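Local coordinates for metallo-beta-lactamase family protein (Thermus thermophilus, PDB 2ZO4) that binds two zinc ions in a metallo-beta-lactamase fold and is probably a hydrolase of unassigned substrate, at residues W167-H175 and A188-N199; E208-R216 and A294-E302. All coordinates share one frame; numbering follows the deposited sequence.

Contact 1 (W167-H175 and A188-N199); sequences WTPGHADGH and AGDALLEKVSPN. With ZN (zinc ion), chain B; ZN (zinc ion), chain C.
His-171 and Asp-190 meet at the zinc site with the methylene of the aspartate over the imidazole: CB of Asp-190 lies 3.5 Å from the ring centroid of His-171, a CH-pi contact, while ring and carboxylate planes are 70° apart. The ring is held through both nitrogens. ND1 of His-171 donates to a carbonyl lone pair of Asn-199 O at 2.6 Å, and NE2 of His-171 binds the chain B zinc at 2.1 Å. CG of His-171 is anti to the backbone N (chi1 179°), which carries the ring across to this carbonyl. OD2 of Asp-190 bridges the metals asymmetrically, 2.1 Å from the chain C zinc and 2.6 Å from the chain B zinc, the one His-171 holds, and water 1 binds both.

This is the dinuclear centre of the metallo-beta-lactamase fold. The HxHxDH motif supplies His-70 and His-72 to the metal of His-171, and Asp-74 and His-75 to the other, which His-233 completes.

A second imidazole holds the backbone of the bridging aspartate. NE2 of His-175 accepts the backbone N-H of Asp-190 at 2.9 Å, with the donor N 21° out of the imidazole plane, and ND1 of His-175 shares a hydrogen bond with Thr-168 OG1 at 3.0 Å. Asp-190 stands in the type II' turn from Ala-188 to Ala-191, whose last methyl packs against His-175: Ala-191 CB is 3.5 Å from His-175 CE1.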
loop_
_atom_site.group_PDB
_atom_site.type_symbol
_atom_site.label_atom_id
_atom_site.label_comp_id
_atom_site.label_asym_id
_atom_site.label_seq_id
_atom_site.Cartn_x
_atom_site.Cartn_y
_atom_site.Cartn_z
ATOM N N TRP A 167 4.636 11.388 2.704
ATOM C CA TRP A 167 4.884 10.587 1.517
ATOM C C TRP A 167 5.889 9.503 1.873
ATOM O O TRP A 167 7.020 9.789 2.292
ATOM C CB TRP A 167 5.398 11.460 0.371
ATOM C CG TRP A 167 5.675 10.731 -0.919
ATOM C CD1 TRP A 167 4.941 9.716 -1.469
ATOM C CD2 TRP A 167 6.749 10.989 -1.833
ATOM N NE1 TRP A 167 5.499 9.319 -2.665
ATOM C CE2 TRP A 167 6.609 10.085 -2.912
ATOM C CE3 TRP A 167 7.817 11.899 -1.845
ATOM C CZ2 TRP A 167 7.500 10.061 -3.994
ATOM C CZ3 TRP A 167 8.710 11.871 -2.922
ATOM C CH2 TRP A 167 8.543 10.956 -3.979
ATOM N N THR A 168 5.443 8.259 1.742
ATOM C CA THR A 168 6.237 7.090 2.108
ATOM C C THR A 168 6.217 6.063 0.966
ATOM O O THR A 168 5.568 5.013 1.078
ATOM C CB THR A 168 5.730 6.459 3.425
ATOM O OG1 THR A 168 4.302 6.573 3.492
ATOM C CG2 THR A 168 6.350 7.168 4.640
ATOM N N PRO A 169 6.929 6.367 -0.142
ATOM C CA PRO A 169 6.952 5.490 -1.312
ATOM C C PRO A 169 7.662 4.164 -1.026
ATOM O O PRO A 169 8.466 4.084 -0.095
ATOM C CB PRO A 169 7.740 6.305 -2.341
ATOM C CG PRO A 169 8.620 7.190 -1.516
ATOM C CD PRO A 169 7.780 7.556 -0.338
ATOM N N GLY A 170 7.352 3.142 -1.820
ATOM C CA GLY A 170 7.931 1.814 -1.647
ATOM C C GLY A 170 6.881 0.737 -1.807
ATOM O O GLY A 170 6.861 0.020 -2.810
ATOM N N HIS A 171 6.004 0.623 -0.814
ATOM C CA HIS A 171 4.852 -0.264 -0.901
ATOM C C HIS A 171 3.935 0.144 -2.061
ATOM O O HIS A 171 3.395 -0.704 -2.765
ATOM C CB HIS A 171 4.083 -0.267 0.417
ATOM C CG HIS A 171 2.871 -1.143 0.401
ATOM N ND1 HIS A 171 2.947 -2.517 0.476
ATOM C CD2 HIS A 171 1.556 -0.845 0.296
ATOM C CE1 HIS A 171 1.731 -3.027 0.435
ATOM N NE2 HIS A 171 0.868 -2.034 0.327
ATOM N N ALA A 172 3.761 1.451 -2.234
ATOM C CA ALA A 172 3.133 2.021 -3.424
ATOM C C ALA A 172 3.818 3.345 -3.711
ATOM O O ALA A 172 4.376 3.968 -2.804
ATOM C CB ALA A 172 1.631 2.215 -3.219
ATOM N N ASP A 173 3.781 3.775 -4.967
ATOM C CA ASP A 173 4.545 4.950 -5.407
ATOM C C ASP A 173 4.137 6.239 -4.689
ATOM O O ASP A 173 4.994 6.987 -4.219
ATOM C CB ASP A 173 4.441 5.098 -6.926
ATOM C CG ASP A 173 4.889 3.840 -7.658
ATOM O OD1 ASP A 173 6.086 3.501 -7.572
ATOM O OD2 ASP A 173 4.043 3.183 -8.308
ATOM N N GLY A 174 2.832 6.482 -4.602
ATOM C CA GLY A 174 2.301 7.640 -3.883
ATOM C C GLY A 174 1.664 7.225 -2.571
ATOM O O GLY A 174 0.603 7.729 -2.191
ATOM N N HIS A 175 2.303 6.294 -1.873
ATOM C CA HIS A 175 1.813 5.903 -0.567
ATOM C C HIS A 175 2.009 7.061 0.405
ATOM O O HIS A 175 3.084 7.675 0.463
ATOM C CB HIS A 175 2.494 4.637 -0.056
ATOM C CG HIS A 175 1.918 4.132 1.229
ATOM N ND1 HIS A 175 2.275 4.645 2.456
ATOM C CD2 HIS A 175 0.989 3.177 1.474
ATOM C CE1 HIS A 175 1.596 4.023 3.404
ATOM N NE2 HIS A 175 0.808 3.130 2.834
ATOM N N ALA A 188 -0.374 4.665 9.602
ATOM C CA ALA A 188 0.773 4.286 8.781
ATOM C C ALA A 188 0.436 3.715 7.408
ATOM O O ALA A 188 1.322 3.585 6.566
ATOM C CB ALA A 188 1.663 3.307 9.552
ATOM N N GLY A 189 -0.833 3.376 7.182
ATOM C CA GLY A 189 -1.226 2.648 5.971
ATOM C C GLY A 189 -0.463 1.339 5.900
ATOM O O GLY A 189 -0.329 0.647 6.904
ATOM N N ASP A 190 0.063 1.009 4.723
ATOM C CA ASP A 190 0.889 -0.182 4.577
ATOM C C ASP A 190 2.386 0.119 4.470
ATOM O O ASP A 190 3.138 -0.691 3.945
ATOM C CB ASP A 190 0.436 -1.018 3.376
ATOM C CG ASP A 190 -0.959 -1.599 3.545
ATOM O OD1 ASP A 190 -1.610 -1.371 4.589
ATOM O OD2 ASP A 190 -1.409 -2.284 2.606
ATOM N N ALA A 191 2.821 1.278 4.962
ATOM C CA ALA A 191 4.250 1.613 4.977
ATOM C C ALA A 191 4.981 0.822 6.066
ATOM O O ALA A 191 6.208 0.657 6.025
ATOM C CB ALA A 191 4.445 3.117 5.192
ATOM N N LEU A 192 4.200 0.344 7.034
ATOM C CA LEU A 192 4.690 -0.370 8.203
ATOM C C LEU A 192 3.597 -1.340 8.649
ATOM O O LEU A 192 2.421 -0.976 8.683
ATOM C CB LEU A 192 4.976 0.633 9.330
ATOM C CG LEU A 192 6.088 0.382 10.349
ATOM C CD1 LEU A 192 7.460 0.555 9.716
ATOM C CD2 LEU A 192 5.937 1.331 11.527
ATOM N N LEU A 193 3.984 -2.572 8.968
ATOM C CA LEU A 193 3.074 -3.570 9.544
ATOM C C LEU A 193 3.796 -4.315 10.661
ATOM O O LEU A 193 5.018 -4.446 10.617
ATOM C CB LEU A 193 2.597 -4.567 8.479
ATOM C CG LEU A 193 1.754 -4.094 7.286
ATOM C CD1 LEU A 193 1.550 -5.233 6.298
ATOM C CD2 LEU A 193 0.411 -3.517 7.729
ATOM N N GLU A 194 3.047 -4.812 11.646
ATOM C CA GLU A 194 3.643 -5.490 12.812
ATOM C C GLU A 194 4.106 -6.940 12.611
ATOM O O GLU A 194 5.088 -7.366 13.227
ATOM C CB GLU A 194 2.712 -5.422 14.037
ATOM C CG GLU A 194 1.370 -6.133 13.864
ATOM C CD GLU A 194 0.853 -6.787 15.142
ATOM O OE1 GLU A 194 1.451 -6.594 16.228
ATOM O OE2 GLU A 194 -0.162 -7.511 15.051
ATOM N N LYS A 195 3.407 -7.713 11.787
ATOM C CA LYS A 195 3.675 -9.162 11.747
ATOM C C LYS A 195 4.606 -9.553 10.610
ATOM O O LYS A 195 5.575 -10.298 10.800
ATOM C CB LYS A 195 2.366 -9.955 11.670
ATOM N N VAL A 196 4.298 -9.035 9.428
ATOM C CA VAL A 196 5.038 -9.334 8.215
ATOM C C VAL A 196 5.564 -8.033 7.627
ATOM O O VAL A 196 5.347 -6.950 8.189
ATOM C CB VAL A 196 4.134 -10.036 7.168
ATOM C CG1 VAL A 196 3.805 -11.449 7.605
ATOM C CG2 VAL A 196 2.851 -9.236 6.937
ATOM N N SER A 197 6.263 -8.138 6.505
ATOM C CA SER A 197 6.593 -6.958 5.735
ATOM C C SER A 197 5.458 -6.683 4.766
ATOM O O SER A 197 4.956 -7.607 4.118
ATOM C CB SER A 197 7.901 -7.133 4.965
ATOM O OG SER A 197 8.151 -5.992 4.157
ATOM N N PRO A 198 5.036 -5.410 4.675
ATOM C CA PRO A 198 4.172 -5.051 3.563
ATOM C C PRO A 198 4.896 -5.306 2.245
ATOM O O PRO A 198 6.126 -5.186 2.178
ATOM C CB PRO A 198 3.927 -3.551 3.765
ATOM C CG PRO A 198 4.976 -3.093 4.720
ATOM C CD PRO A 198 5.300 -4.269 5.571
ATOM N N ASN A 199 4.140 -5.672 1.217
ATOM C CA ASN A 199 4.689 -5.893 -0.118
ATOM C C ASN A 199 5.546 -4.711 -0.576
ATOM O O ASN A 199 5.217 -3.552 -0.317
ATOM C CB ASN A 199 3.552 -6.129 -1.119
ATOM C CG ASN A 199 3.973 -6.989 -2.304
ATOM O OD1 ASN A 199 4.291 -8.173 -2.149
ATOM N ND2 ASN A 199 3.958 -6.400 -3.497
HETATM ZN ZN ZN B . -1.201 -2.066 0.054
HETATM ZN ZN ZN C . -3.317 -3.054 2.397
HETATM O O HOH W 1 -2.702 -3.315 0.530
#

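Contact 2 (E208-R216 and A294-E302); sequences ENPLKDFLR and AHLEYLREE
Leu-211 lays its CD2 methyl over two aromatic rings at once. CD2 of Leu-211 is 3.8 Å from the centroid of the His-295 imidazole, 18° off the ring normal, and 4.1 Å from that of the Tyr-298 ring; both are CH-pi contacts over a ring face. With CG anti to the backbone N (chi1 -178°), the leucine branch reaches into the groove between these two side chains of the other helix. Leu-215, one turn on, brings CD1 to the hydroxyl end of Tyr-298, and Lys-212 passes the same ring with its backbone N and CB. Beside them Pro-210 CG meets Ala-294 CB at 4.0 Å.

The polar part of the interface centres on Asn-209, the N-cap of helix 210-222. Its amide makes no direct hydrogen bond to the other segment; OD1 sits at the edge of the Tyr-298 ring, and each end of the amide instead holds a bridging water. Water 2 donates to Asn-209 OD1 at 2.6 Å and to Ala-294 O at 2.7 Å, and accepts from the backbone N of Leu-211. Water 3 accepts from Asn-209 ND2 at 2.9 Å and donates to Glu-301 OE1 at 2.7 Å, as well as to Tyr-298 O.

The short helical segments cross nearly perpendicularly, at -92° with axes 9.0 Å apart, consistent with a junction confined to the first turns of helix 210-222. It joins the metallo-beta-lactamase domain to a C-terminal domain whose sequence family is grouped with helix-turn-helix proteins. Helix 240-261 runs beside both partners: His-251 meets the Phe-214 ring and hydrogen-bonds His-295 NE2, and Leu-255 touches Tyr-298; ND1 of His-295 is hydrogen-bonded to Glu-291 O. On another side of helix 286-301, Leu-296 packs on helix 268-275 and on Tyr-314 of strand 313-316.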
loop_
_atom_site.group_PDB
_atom_site.type_symbol
_atom_site.label_atom_id
_atom_site.label_comp_id
_atom_site.label_asym_id
_atom_site.label_seq_id
_atom_site.Cartn_x
_atom_site.Cartn_y
_atom_site.Cartn_z
ATOM N N GLU A 208 11.408 3.552 -10.415
ATOM C CA GLU A 208 12.540 2.717 -10.846
ATOM C C GLU A 208 13.057 1.700 -9.814
ATOM O O GLU A 208 13.285 0.533 -10.140
ATOM C CB GLU A 208 13.693 3.599 -11.342
ATOM N N ASN A 209 13.243 2.143 -8.576
ATOM C CA ASN A 209 13.822 1.289 -7.538
ATOM C C ASN A 209 12.935 1.287 -6.285
ATOM O O ASN A 209 13.279 1.923 -5.279
ATOM C CB ASN A 209 15.254 1.760 -7.221
ATOM C CG ASN A 209 16.103 0.690 -6.545
ATOM O OD1 ASN A 209 15.599 -0.331 -6.077
ATOM N ND2 ASN A 209 17.408 0.939 -6.468
ATOM N N PRO A 210 11.785 0.576 -6.344
ATOM C CA PRO A 210 10.808 0.602 -5.243
ATOM C C PRO A 210 11.348 0.195 -3.873
ATOM O O PRO A 210 10.924 0.771 -2.870
ATOM C CB PRO A 210 9.718 -0.385 -5.706
ATOM C CG PRO A 210 10.360 -1.205 -6.766
ATOM C CD PRO A 210 11.319 -0.286 -7.446
ATOM N N LEU A 211 12.262 -0.778 -3.824
ATOM C CA LEU A 211 12.846 -1.220 -2.545
ATOM C C LEU A 211 13.695 -0.126 -1.891
ATOM O O LEU A 211 13.676 0.032 -0.671
ATOM C CB LEU A 211 13.664 -2.511 -2.703
ATOM C CG LEU A 211 14.275 -3.099 -1.418
ATOM C CD1 LEU A 211 13.200 -3.388 -0.368
ATOM C CD2 LEU A 211 15.091 -4.351 -1.692
ATOM N N LYS A 212 14.434 0.618 -2.710
ATOM C CA LYS A 212 15.230 1.751 -2.229
ATOM C C LYS A 212 14.337 2.831 -1.615
ATOM O O LYS A 212 14.661 3.376 -0.564
ATOM C CB LYS A 212 16.092 2.335 -3.357
ATOM C CG LYS A 212 17.109 3.387 -2.891
ATOM C CD LYS A 212 18.137 3.695 -3.976
ATOM C CE LYS A 212 19.096 4.789 -3.516
ATOM N NZ LYS A 212 20.165 5.047 -4.528
ATOM N N ASP A 213 13.220 3.133 -2.277
ATOM C CA ASP A 213 12.183 4.016 -1.727
ATOM C C ASP A 213 11.648 3.496 -0.395
ATOM O O ASP A 213 11.477 4.260 0.549
ATOM C CB ASP A 213 10.996 4.128 -2.690
ATOM C CG ASP A 213 11.275 5.020 -3.882
ATOM O OD1 ASP A 213 12.101 5.955 -3.780
ATOM O OD2 ASP A 213 10.635 4.787 -4.928
ATOM N N PHE A 214 11.365 2.194 -0.348
ATOM C CA PHE A 214 10.758 1.558 0.821
ATOM C C PHE A 214 11.658 1.656 2.038
ATOM O O PHE A 214 11.192 1.959 3.132
ATOM C CB PHE A 214 10.418 0.091 0.537
ATOM C CG PHE A 214 9.679 -0.589 1.659
ATOM C CD1 PHE A 214 8.320 -0.344 1.866
ATOM C CD2 PHE A 214 10.336 -1.482 2.504
ATOM C CE1 PHE A 214 7.630 -0.973 2.910
ATOM C CE2 PHE A 214 9.656 -2.113 3.549
ATOM C CZ PHE A 214 8.303 -1.853 3.754
ATOM N N LEU A 215 12.946 1.398 1.839
ATOM C CA LEU A 215 13.918 1.448 2.926
ATOM C C LEU A 215 14.163 2.880 3.414
ATOM O O LEU A 215 14.367 3.108 4.607
ATOM C CB LEU A 215 15.227 0.744 2.526
ATOM C CG LEU A 215 15.110 -0.763 2.225
ATOM C CD1 LEU A 215 16.380 -1.314 1.575
ATOM C CD2 LEU A 215 14.751 -1.568 3.473
ATOM N N ARG A 216 14.122 3.847 2.501
ATOM C CA ARG A 216 14.234 5.253 2.894
ATOM C C ARG A 216 12.993 5.705 3.672
ATOM O O ARG A 216 13.092 6.525 4.585
ATOM C CB ARG A 216 14.479 6.140 1.670
ATOM C CG ARG A 216 14.679 7.613 1.986
ATOM C CD ARG A 216 15.926 8.165 1.313
ATOM N NE ARG A 216 17.104 8.069 2.178
ATOM C CZ ARG A 216 17.570 9.060 2.939
ATOM N NH1 ARG A 216 16.966 10.244 2.959
ATOM N NH2 ARG A 216 18.648 8.866 3.691
ATOM N N ALA A 294 11.473 -6.696 -7.415
ATOM C CA ALA A 294 11.927 -5.487 -6.720
ATOM C C ALA A 294 13.290 -5.668 -6.050
ATOM O O ALA A 294 14.129 -4.764 -6.075
ATOM C CB ALA A 294 10.894 -5.054 -5.687
ATOM N N HIS A 295 13.490 -6.828 -5.432
ATOM C CA HIS A 295 14.749 -7.132 -4.763
ATOM C C HIS A 295 15.881 -7.375 -5.761
ATOM O O HIS A 295 17.011 -6.945 -5.536
ATOM C CB HIS A 295 14.585 -8.318 -3.816
ATOM C CG HIS A 295 13.894 -7.968 -2.534
ATOM N ND1 HIS A 295 12.549 -7.665 -2.473
ATOM C CD2 HIS A 295 14.362 -7.859 -1.269
ATOM C CE1 HIS A 295 12.218 -7.392 -1.223
ATOM N NE2 HIS A 295 13.301 -7.499 -0.474
ATOM N N LEU A 296 15.565 -8.061 -6.860
ATOM C CA LEU A 296 16.526 -8.286 -7.937
ATOM C C LEU A 296 17.006 -6.981 -8.580
ATOM O O LEU A 296 18.193 -6.828 -8.872
ATOM C CB LEU A 296 15.933 -9.208 -9.003
ATOM C CG LEU A 296 15.839 -10.699 -8.654
ATOM C CD1 LEU A 296 14.807 -11.382 -9.536
ATOM C CD2 LEU A 296 17.211 -11.375 -8.773
ATOM N N GLU A 297 16.086 -6.047 -8.799
ATOM C CA GLU A 297 16.430 -4.775 -9.438
ATOM C C GLU A 297 17.195 -3.842 -8.500
ATOM O O GLU A 297 17.991 -3.012 -8.947
ATOM C CB GLU A 297 15.187 -4.104 -10.035
ATOM C CG GLU A 297 14.718 -4.758 -11.344
ATOM C CD GLU A 297 15.785 -4.728 -12.442
ATOM O OE1 GLU A 297 15.979 -3.662 -13.056
ATOM O OE2 GLU A 297 16.426 -5.768 -12.696
ATOM N N TYR A 298 16.959 -3.999 -7.200
ATOM C CA TYR A 298 17.743 -3.321 -6.177
ATOM C C TYR A 298 19.192 -3.821 -6.205
ATOM O O TYR A 298 20.136 -3.024 -6.165
ATOM C CB TYR A 298 17.119 -3.561 -4.799
ATOM C CG TYR A 298 17.815 -2.853 -3.657
ATOM C CD1 TYR A 298 17.424 -1.575 -3.265
ATOM C CD2 TYR A 298 18.851 -3.472 -2.955
ATOM C CE1 TYR A 298 18.053 -0.926 -2.220
ATOM C CE2 TYR A 298 19.489 -2.828 -1.900
ATOM C CZ TYR A 298 19.084 -1.560 -1.539
ATOM O OH TYR A 298 19.703 -0.922 -0.494
ATOM N N LEU A 299 19.352 -5.141 -6.279
ATOM C CA LEU A 299 20.671 -5.770 -6.330
ATOM C C LEU A 299 21.418 -5.443 -7.620
ATOM O O LEU A 299 22.639 -5.268 -7.605
ATOM C CB LEU A 299 20.558 -7.288 -6.161
ATOM C CG LEU A 299 20.153 -7.815 -4.777
ATOM C CD1 LEU A 299 19.935 -9.315 -4.818
ATOM C CD2 LEU A 299 21.180 -7.450 -3.712
ATOM N N ARG A 300 20.678 -5.359 -8.726
ATOM C CA ARG A 300 21.260 -5.059 -10.030
ATOM C C ARG A 300 21.770 -3.629 -10.086
ATOM O O ARG A 300 22.840 -3.370 -10.639
ATOM C CB ARG A 300 20.256 -5.325 -11.161
ATOM C CG ARG A 300 20.909 -5.446 -12.539
ATOM C CD ARG A 300 19.949 -5.965 -13.605
ATOM N NE ARG A 300 18.877 -5.022 -13.927
ATOM C CZ ARG A 300 19.014 -3.957 -14.716
ATOM N NH1 ARG A 300 20.189 -3.663 -15.271
ATOM N NH2 ARG A 300 17.972 -3.169 -14.942
ATOM N N GLU A 301 21.011 -2.709 -9.494
ATOM C CA GLU A 301 21.404 -1.301 -9.428
ATOM C C GLU A 301 22.694 -1.130 -8.628
ATOM O O GLU A 301 23.536 -0.303 -8.970
ATOM C CB GLU A 301 20.273 -0.442 -8.847
ATOM C CG GLU A 301 20.441 1.069 -9.057
ATOM C CD GLU A 301 21.312 1.732 -7.994
ATOM O OE1 GLU A 301 21.457 1.171 -6.886
ATOM O OE2 GLU A 301 21.847 2.829 -8.261
ATOM N N GLU A 302 22.846 -1.925 -7.573
ATOM C CA GLU A 302 24.077 -1.939 -6.779
ATOM C C GLU A 302 25.233 -2.644 -7.495
ATOM O O GLU A 302 26.383 -2.548 -7.064
ATOM C CB GLU A 302 23.833 -2.598 -5.421
ATOM C CG GLU A 302 22.971 -1.773 -4.482
ATOM C CD GLU A 302 22.894 -2.354 -3.082
ATOM O OE1 GLU A 302 23.168 -3.561 -2.906
ATOM O OE2 GLU A 302 22.552 -1.597 -2.153
HETATM O O HOH W 2 13.739 -2.080 -6.118
HETATM O O HOH W 3 19.825 -0.211 -5.294
#

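Followed from the N terminus, the chain leaves strand 161-167 and forms the first side of contact 1, runs through strands 176-180 and 185-189, and returns to close a short, mostly strand loop beside the zinc ions. Contact 2 opens only afterwards, so the two are in series, neither nesting nor crossing. Its loop is far longer and largely helical, taking in helices 240-261 and 268-275 before helix 286-301 comes back to the start of helix 210-222. That helix couples the contacts: Phe-214 packs on Gly-170, His-171 and Pro-198, although the contact centres are about 15 Å apart. The metal-site loops are thereby linked to the C-terminal domain.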